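Local structure of polygalacturonase (1BHE) at residues 151-156 with 174-179; 7-12 with 184-189. The protein hydrolyses the alpha-1,4-galacturonosyl links of polygalacturonic acid inside the chain, an endo-acting attack on pectin by which the bacterium macerates and soft-rots plant tissue. One frame throughout, in Å; residues are numbered along the deposited sequence.

Contact 1 (151-156 with 174-179); sequences PRLIQI and NFHVVF
R152 and F175 run side by side across two neighbouring turns of the right-handed parallel beta-helix that defines family 28 glycoside hydrolases. Their planes are only 14° apart; NH2 of R152 comes to 3.8 Å from CD2 of F175. CG2 of V178 sits over one face of the guanidinium, toward the rim, and 3.8 Å from CD of R152. Hydrogen bonds fix the rotation of this cation. NH1 of R152 gives an in-plane bond of 2.8 Å to OE1 of Q155, whose chain bends back at chi2 (77°) to bring the amide there, while its NE2 is held by N157. NH2 of R152 donates to a water that in turn donates to OD1 of N174; the same water oxygen lies over the centre of the F175 ring. OD1 of N174 also takes the backbone N of F175 on a lone pair, at 2.6 Å. The backbone beside these groups forms the parallel ladder of strands 154-156 and 177-179, in which I154 N bonds to H176 O, V178 N to I154 O, and I156 N to V178 O at 2.9 Å; L153 N to F175 O extends it into the preceding loop. F175 lies about 6 Å, side chain to side chain, from D223, the predicted proton donor, so this group lies beside the probable active site. I154, I156, V177 and F179 point to the other face of the sheet, into the coil, where CG2 of I156 approaches CD1 of F179 to 3.6 Å.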
ATOM      1  N   PRO A 151       6.874  -8.608   9.217  1.00  8.77           N
ATOM      2  CA  PRO A 151       6.238  -9.112   8.018  1.00  7.89           C
ATOM      3  C   PRO A 151       5.205  -8.219   7.356  1.00  6.98           C
ATOM      4  O   PRO A 151       4.309  -7.653   7.990  1.00  6.69           O
ATOM      5  CB  PRO A 151       5.560 -10.406   8.466  1.00  8.62           C
ATOM      6  CG  PRO A 151       5.673 -10.506   9.932  1.00  8.81           C
ATOM      7  CD  PRO A 151       6.460  -9.339  10.439  1.00  8.34           C
ATOM      8  N   ARG A 152       5.289  -8.095   6.031  1.00  6.41           N
ATOM      9  CA  ARG A 152       4.237  -7.492   5.221  1.00  5.62           C
ATOM     10  C   ARG A 152       3.081  -8.480   5.081  1.00  6.04           C
ATOM     11  O   ARG A 152       3.326  -9.690   5.176  1.00  6.11           O
ATOM     12  CB  ARG A 152       4.756  -7.141   3.822  1.00  5.82           C
ATOM     13  CG  ARG A 152       5.725  -5.958   3.859  1.00  6.89           C
ATOM     14  CD  ARG A 152       6.364  -5.743   2.491  1.00  7.79           C
ATOM     15  NE  ARG A 152       7.166  -4.515   2.473  1.00  8.94           N
ATOM     16  CZ  ARG A 152       8.014  -4.193   1.501  1.00  9.33           C
ATOM     17  NH1 ARG A 152       8.188  -4.992   0.457  1.00  9.26           N
ATOM     18  NH2 ARG A 152       8.697  -3.057   1.591  1.00  9.42           N
ATOM     19  N   LEU A 153       1.858  -8.002   4.877  1.00  5.68           N
ATOM     20  CA  LEU A 153       0.727  -8.915   4.743  1.00  5.67           C
ATOM     21  C   LEU A 153       0.725  -9.623   3.389  1.00  4.40           C
ATOM     22  O   LEU A 153       0.655 -10.846   3.299  1.00  4.14           O
ATOM     23  CB  LEU A 153      -0.608  -8.205   4.888  1.00  6.44           C
ATOM     24  CG  LEU A 153      -1.310  -8.061   6.220  1.00  8.38           C
ATOM     25  CD1 LEU A 153      -2.779  -7.703   5.961  1.00  8.85           C
ATOM     26  CD2 LEU A 153      -1.226  -9.281   7.125  1.00  7.18           C
ATOM     27  N   ILE A 154       0.753  -8.835   2.314  1.00  4.09           N
ATOM     28  CA  ILE A 154       0.691  -9.405   0.964  1.00  4.09           C
ATOM     29  C   ILE A 154       1.853  -8.838   0.153  1.00  3.10           C
ATOM     30  O   ILE A 154       1.940  -7.619   0.028  1.00  4.23           O
ATOM     31  CB  ILE A 154      -0.647  -9.080   0.281  1.00  4.23           C
ATOM     32  CG1 ILE A 154      -1.818  -9.844   0.927  1.00  5.12           C
ATOM     33  CG2 ILE A 154      -0.631  -9.381  -1.213  1.00  4.10           C
ATOM     34  CD1 ILE A 154      -3.165  -9.225   0.587  1.00  4.69           C
ATOM     35  N   GLN A 155       2.705  -9.702  -0.363  1.00  4.44           N
ATOM     36  CA  GLN A 155       3.855  -9.287  -1.169  1.00  4.77           C
ATOM     37  C   GLN A 155       3.765  -9.948  -2.538  1.00  4.32           C
ATOM     38  O   GLN A 155       3.732 -11.173  -2.648  1.00  4.35           O
ATOM     39  CB  GLN A 155       5.145  -9.702  -0.455  1.00  5.38           C
ATOM     40  CG  GLN A 155       6.410  -9.451  -1.257  1.00  7.94           C
ATOM     41  CD  GLN A 155       6.840  -7.998  -1.271  1.00  8.65           C
ATOM     42  OE1 GLN A 155       6.768  -7.278  -0.279  1.00  8.92           O
ATOM     43  NE2 GLN A 155       7.308  -7.551  -2.438  1.00  9.17           N
ATOM     44  N   ILE A 156       3.659  -9.154  -3.590  1.00  4.29           N
ATOM     45  CA  ILE A 156       3.508  -9.660  -4.950  1.00  4.47           C
ATOM     46  C   ILE A 156       4.683  -9.214  -5.818  1.00  5.13           C
ATOM     47  O   ILE A 156       4.921  -8.017  -5.953  1.00  4.55           O
ATOM     48  CB  ILE A 156       2.189  -9.178  -5.574  1.00  4.43           C
ATOM     49  CG1 ILE A 156       0.983  -9.491  -4.675  1.00  5.00           C
ATOM     50  CG2 ILE A 156       1.996  -9.805  -6.950  1.00  3.20           C
ATOM     51  CD1 ILE A 156      -0.152  -8.494  -4.829  1.00  5.38           C
ATOM     52  N   ASN A 174       3.551  -4.701   8.866  1.00  7.85           N
ATOM     53  CA  ASN A 174       4.317  -3.815   7.987  1.00  7.19           C
ATOM     54  C   ASN A 174       3.380  -3.338   6.877  1.00  6.83           C
ATOM     55  O   ASN A 174       2.185  -3.172   7.167  1.00  6.50           O
ATOM     56  CB  ASN A 174       5.525  -4.573   7.472  1.00  8.35           C
ATOM     57  CG  ASN A 174       6.661  -3.817   6.843  1.00  9.39           C
ATOM     58  OD1 ASN A 174       6.507  -3.144   5.826  1.00  9.17           O
ATOM     59  ND2 ASN A 174       7.859  -3.946   7.421  1.00  9.54           N
ATOM     60  N   PHE A 175       3.868  -3.068   5.675  1.00  5.45           N
ATOM     61  CA  PHE A 175       2.964  -2.638   4.601  1.00  5.68           C
ATOM     62  C   PHE A 175       1.894  -3.704   4.372  1.00  5.69           C
ATOM     63  O   PHE A 175       2.186  -4.888   4.521  1.00  5.91           O
ATOM     64  CB  PHE A 175       3.757  -2.368   3.324  1.00  6.08           C
ATOM     65  CG  PHE A 175       4.779  -1.265   3.399  1.00  7.13           C
ATOM     66  CD1 PHE A 175       4.973  -0.500   4.535  1.00  6.88           C
ATOM     67  CD2 PHE A 175       5.553  -0.990   2.277  1.00  7.03           C
ATOM     68  CE1 PHE A 175       5.923   0.503   4.568  1.00  7.79           C
ATOM     69  CE2 PHE A 175       6.497   0.019   2.302  1.00  8.16           C
ATOM     70  CZ  PHE A 175       6.688   0.768   3.447  1.00  7.73           C
ATOM     71  N   HIS A 176       0.680  -3.294   4.010  1.00  5.65           N
ATOM     72  CA  HIS A 176      -0.400  -4.244   3.784  1.00  5.61           C
ATOM     73  C   HIS A 176      -0.256  -4.973   2.451  1.00  4.84           C
ATOM     74  O   HIS A 176      -0.318  -6.202   2.394  1.00  4.41           O
ATOM     75  CB  HIS A 176      -1.771  -3.554   3.819  1.00  5.62           C
ATOM     76  CG  HIS A 176      -2.173  -3.027   5.163  1.00  5.57           C
ATOM     77  ND1 HIS A 176      -1.585  -1.928   5.741  1.00  5.90           N
ATOM     78  CD2 HIS A 176      -3.125  -3.454   6.029  1.00  6.19           C
ATOM     79  CE1 HIS A 176      -2.152  -1.695   6.919  1.00  6.84           C
ATOM     80  NE2 HIS A 176      -3.088  -2.605   7.125  1.00  6.49           N
ATOM     81  N   VAL A 177      -0.171  -4.205   1.363  1.00  4.25           N
ATOM     82  CA  VAL A 177      -0.088  -4.764   0.018  1.00  4.93           C
ATOM     83  C   VAL A 177       1.024  -4.088  -0.783  1.00  5.13           C
ATOM     84  O   VAL A 177       1.092  -2.860  -0.889  1.00  4.52           O
ATOM     85  CB  VAL A 177      -1.389  -4.601  -0.796  1.00  5.48           C
ATOM     86  CG1 VAL A 177      -1.274  -5.311  -2.148  1.00  5.79           C
ATOM     87  CG2 VAL A 177      -2.632  -5.109  -0.085  1.00  6.14           C
ATOM     88  N   VAL A 178       1.901  -4.898  -1.368  1.00  4.99           N
ATOM     89  CA  VAL A 178       3.001  -4.423  -2.195  1.00  5.46           C
ATOM     90  C   VAL A 178       2.950  -5.164  -3.535  1.00  5.23           C
ATOM     91  O   VAL A 178       2.851  -6.388  -3.554  1.00  5.51           O
ATOM     92  CB  VAL A 178       4.386  -4.650  -1.554  1.00  6.13           C
ATOM     93  CG1 VAL A 178       5.509  -4.326  -2.539  1.00  6.10           C
ATOM     94  CG2 VAL A 178       4.565  -3.826  -0.281  1.00  5.11           C
ATOM     95  N   PHE A 179       2.986  -4.414  -4.625  1.00  5.13           N
ATOM     96  CA  PHE A 179       2.975  -4.976  -5.972  1.00  4.99           C
ATOM     97  C   PHE A 179       4.268  -4.516  -6.657  1.00  5.05           C
ATOM     98  O   PHE A 179       4.330  -3.369  -7.121  1.00  5.29           O
ATOM     99  CB  PHE A 179       1.753  -4.512  -6.762  1.00  4.24           C
ATOM    100  CG  PHE A 179       1.598  -5.177  -8.103  1.00  4.38           C
ATOM    101  CD1 PHE A 179       1.237  -6.512  -8.196  1.00  4.57           C
ATOM    102  CD2 PHE A 179       1.812  -4.464  -9.272  1.00  4.33           C
ATOM    103  CE1 PHE A 179       1.099  -7.129  -9.432  1.00  3.88           C
ATOM    104  CE2 PHE A 179       1.671  -5.072 -10.504  1.00  3.87           C
ATOM    105  CZ  PHE A 179       1.317  -6.405 -10.588  1.00  3.38           C
TER
HETATM  106  O   HOH W   1       8.667  -2.285   4.471  1.00 13.99           O

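Contact 2 (7-12 with 184-189); sequences SEPKTP and GFTAWK
E8 lays its backbone and the start of its side chain over one face of the W188 indole, where an N-terminal arm crosses the outside of the beta-helix. CA stands almost squarely above the six-membered ring, 3.7 Å from its centroid and 6° off the normal, a CH-pi contact. From there CB lies 3.7 Å from CZ2 of W188, and CG, anti to the backbone N (chi1 -169°), moves on to NE1 at 3.6 Å. The extended chain thus carries the carboxylate past the pyrrole end of the indole, its plane only 16° from that of the ring. At the tip, OE2 of E8 receives NZ of K189 at 2.8 Å on its syn side, a salt bridge, and also hydrogen-bonds to the hydroxyl of Y165. OE1 takes a weak bond from a water that also accepts the indole N-H of W188. P9 continues the cover on the same face: its CD makes a second CH-pi contact, 4.0 Å from the centroid of the five-membered ring. P9 also rests on T163 and Y165 of strand 162-165, so the arm spans that coil and the one of W188. Tryptophan here offers a broad, polarisable surface to aliphatic and proline C-H groups, while its N-H is satisfied through water. With a lysine and a tyrosine hydroxyl both meeting OE2, the glutamate is probably stabilised as the anion, which adds a directed charged tie to the dispersive cover of the indole.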
ATOM      1  N   SER A   7     -12.772  -4.155 -15.308  1.00 14.17           N
ATOM      2  CA  SER A   7     -14.162  -4.189 -14.837  1.00 14.45           C
ATOM      3  C   SER A   7     -14.194  -4.987 -13.539  1.00 13.84           C
ATOM      4  O   SER A   7     -13.155  -5.551 -13.177  1.00 12.73           O
ATOM      5  CB  SER A   7     -15.105  -4.741 -15.899  1.00 14.69           C
ATOM      6  OG  SER A   7     -14.756  -6.058 -16.269  1.00 16.07           O
ATOM      7  N   GLU A   8     -15.287  -4.932 -12.787  1.00 13.11           N
ATOM      8  CA  GLU A   8     -15.316  -5.583 -11.479  1.00 12.65           C
ATOM      9  C   GLU A   8     -14.919  -7.052 -11.557  1.00 12.26           C
ATOM     10  O   GLU A   8     -15.424  -7.822 -12.367  1.00 11.64           O
ATOM     11  CB  GLU A   8     -16.704  -5.479 -10.839  1.00 13.04           C
ATOM     12  CG  GLU A   8     -16.757  -5.884  -9.376  1.00 12.83           C
ATOM     13  CD  GLU A   8     -17.979  -5.405  -8.623  1.00 13.66           C
ATOM     14  OE1 GLU A   8     -18.832  -4.694  -9.192  1.00 14.02           O
ATOM     15  OE2 GLU A   8     -18.112  -5.731  -7.422  1.00 13.80           O
ATOM     16  N   PRO A   9     -13.997  -7.455 -10.686  1.00 11.74           N
ATOM     17  CA  PRO A   9     -13.548  -8.827 -10.598  1.00 11.82           C
ATOM     18  C   PRO A   9     -14.688  -9.798 -10.309  1.00 12.07           C
ATOM     19  O   PRO A   9     -15.690  -9.437  -9.694  1.00 10.93           O
ATOM     20  CB  PRO A   9     -12.590  -8.820  -9.398  1.00 11.99           C
ATOM     21  CG  PRO A   9     -12.098  -7.414  -9.334  1.00 12.18           C
ATOM     22  CD  PRO A   9     -13.321  -6.588  -9.684  1.00 11.78           C
ATOM     23  N   LYS A  10     -14.533 -11.036 -10.735  1.00 12.80           N
ATOM     24  CA  LYS A  10     -15.499 -12.095 -10.471  1.00 14.78           C
ATOM     25  C   LYS A  10     -14.790 -13.136  -9.606  1.00 14.48           C
ATOM     26  O   LYS A  10     -13.626 -13.442  -9.895  1.00 14.31           O
ATOM     27  CB  LYS A  10     -16.003 -12.739 -11.759  1.00 16.78           C
ATOM     28  CG  LYS A  10     -16.809 -11.809 -12.652  1.00 19.22           C
ATOM     29  CD  LYS A  10     -17.724 -12.618 -13.568  1.00 21.05           C
ATOM     30  CE  LYS A  10     -18.199 -11.769 -14.739  1.00 21.86           C
ATOM     31  NZ  LYS A  10     -19.059 -10.648 -14.268  1.00 22.94           N
ATOM     32  N   THR A  11     -15.416 -13.621  -8.538  1.00 13.31           N
ATOM     33  CA  THR A  11     -14.684 -14.588  -7.711  1.00 13.32           C
ATOM     34  C   THR A  11     -14.634 -15.965  -8.358  1.00 13.03           C
ATOM     35  O   THR A  11     -15.645 -16.475  -8.831  1.00 11.36           O
ATOM     36  CB  THR A  11     -15.336 -14.730  -6.341  1.00 14.27           C
ATOM     37  OG1 THR A  11     -15.642 -13.401  -5.859  1.00 14.46           O
ATOM     38  CG2 THR A  11     -14.496 -15.455  -5.312  1.00 14.99           C
ATOM     39  N   PRO A  12     -13.457 -16.576  -8.339  1.00 12.58           N
ATOM     40  CA  PRO A  12     -13.263 -17.905  -8.877  1.00 12.78           C
ATOM     41  C   PRO A  12     -14.029 -18.972  -8.111  1.00 12.82           C
ATOM     42  O   PRO A  12     -14.354 -18.817  -6.930  1.00 12.23           O
ATOM     43  CB  PRO A  12     -11.767 -18.169  -8.740  1.00 12.79           C
ATOM     44  CG  PRO A  12     -11.132 -16.858  -8.435  1.00 13.05           C
ATOM     45  CD  PRO A  12     -12.197 -16.011  -7.792  1.00 12.76           C
ATOM     46  N   GLY A 184      -0.077  -5.140 -14.113  1.00  5.34           N
ATOM     47  CA  GLY A 184      -1.484  -5.553 -14.015  1.00  4.15           C
ATOM     48  C   GLY A 184      -1.829  -5.933 -12.581  1.00  4.08           C
ATOM     49  O   GLY A 184      -1.534  -7.034 -12.128  1.00  4.23           O
ATOM     50  N   PHE A 185      -2.419  -4.991 -11.857  1.00  4.43           N
ATOM     51  CA  PHE A 185      -2.847  -5.223 -10.482  1.00  4.30           C
ATOM     52  C   PHE A 185      -4.153  -4.456 -10.284  1.00  4.54           C
ATOM     53  O   PHE A 185      -4.197  -3.260 -10.561  1.00  4.63           O
ATOM     54  CB  PHE A 185      -1.815  -4.763  -9.453  1.00  5.28           C
ATOM     55  CG  PHE A 185      -2.298  -4.765  -8.030  1.00  6.71           C
ATOM     56  CD1 PHE A 185      -2.382  -5.948  -7.312  1.00  7.66           C
ATOM     57  CD2 PHE A 185      -2.678  -3.590  -7.410  1.00  6.81           C
ATOM     58  CE1 PHE A 185      -2.822  -5.955  -6.001  1.00  8.12           C
ATOM     59  CE2 PHE A 185      -3.121  -3.594  -6.099  1.00  8.05           C
ATOM     60  CZ  PHE A 185      -3.192  -4.773  -5.382  1.00  7.19           C
ATOM     61  N   THR A 186      -5.170  -5.162  -9.828  1.00  4.86           N
ATOM     62  CA  THR A 186      -6.468  -4.540  -9.574  1.00  5.08           C
ATOM     63  C   THR A 186      -6.891  -4.821  -8.130  1.00  5.48           C
ATOM     64  O   THR A 186      -7.027  -5.986  -7.754  1.00  4.49           O
ATOM     65  CB  THR A 186      -7.547  -5.084 -10.525  1.00  5.75           C
ATOM     66  OG1 THR A 186      -7.243  -4.689 -11.873  1.00  6.21           O
ATOM     67  CG2 THR A 186      -8.939  -4.553 -10.185  1.00  5.86           C
ATOM     68  N   ALA A 187      -7.086  -3.758  -7.360  1.00  5.11           N
ATOM     69  CA  ALA A 187      -7.619  -3.862  -6.003  1.00  5.20           C
ATOM     70  C   ALA A 187      -9.009  -3.199  -6.077  1.00  5.95           C
ATOM     71  O   ALA A 187      -9.102  -2.052  -6.512  1.00  5.60           O
ATOM     72  CB  ALA A 187      -6.747  -3.198  -4.967  1.00  5.45           C
ATOM     73  N   TRP A 188     -10.054  -3.951  -5.786  1.00  6.49           N
ATOM     74  CA  TRP A 188     -11.428  -3.448  -5.935  1.00  7.10           C
ATOM     75  C   TRP A 188     -12.249  -3.888  -4.735  1.00  6.69           C
ATOM     76  O   TRP A 188     -12.180  -5.048  -4.336  1.00  6.17           O
ATOM     77  CB  TRP A 188     -11.991  -4.011  -7.229  1.00  7.18           C
ATOM     78  CG  TRP A 188     -13.306  -3.487  -7.707  1.00  8.31           C
ATOM     79  CD1 TRP A 188     -14.490  -3.444  -7.031  1.00  8.25           C
ATOM     80  CD2 TRP A 188     -13.568  -2.943  -9.011  1.00  8.91           C
ATOM     81  NE1 TRP A 188     -15.473  -2.901  -7.827  1.00  8.80           N
ATOM     82  CE2 TRP A 188     -14.928  -2.586  -9.050  1.00  9.27           C
ATOM     83  CE3 TRP A 188     -12.779  -2.735 -10.148  1.00  9.41           C
ATOM     84  CZ2 TRP A 188     -15.515  -2.020 -10.179  1.00  9.46           C
ATOM     85  CZ3 TRP A 188     -13.362  -2.171 -11.267  1.00  9.81           C
ATOM     86  CH2 TRP A 188     -14.724  -1.827 -11.276  1.00  9.95           C
ATOM     87  N   LYS A 189     -12.938  -2.958  -4.079  1.00  6.84           N
ATOM     88  CA  LYS A 189     -13.672  -3.290  -2.857  1.00  7.62           C
ATOM     89  C   LYS A 189     -12.738  -3.874  -1.803  1.00  7.24           C
ATOM     90  O   LYS A 189     -13.077  -4.800  -1.079  1.00  7.27           O
ATOM     91  CB  LYS A 189     -14.865  -4.204  -3.147  1.00  8.51           C
ATOM     92  CG  LYS A 189     -16.087  -3.398  -3.592  1.00  9.83           C
ATOM     93  CD  LYS A 189     -17.174  -4.284  -4.183  1.00 11.02           C
ATOM     94  CE  LYS A 189     -18.404  -3.460  -4.573  1.00 12.09           C
ATOM     95  NZ  LYS A 189     -19.372  -4.295  -5.357  1.00 12.39           N
TER
HETATM   96  O   HOH W   2     -18.290  -2.029  -7.900  1.00 22.94           O

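Starting at the N terminus, the chain first runs as the arm 7-12 along the outside of the beta-helix, before strand 14-19, and reaches strand 183-193 some 170 residues later, where contact 2 closes the long loop. Within that loop lies contact 1: 151-156 pairs with 174-179 after a single short excursion through strands 162-165 and 167-170, making it the step from one coil to the next. The two contacts are therefore nested, with centres about 18 Å apart. F185 and G184 of 184-189 pack against F179, V177 and I156, joining the interior of the coils to the strand whose outer side receives the arm.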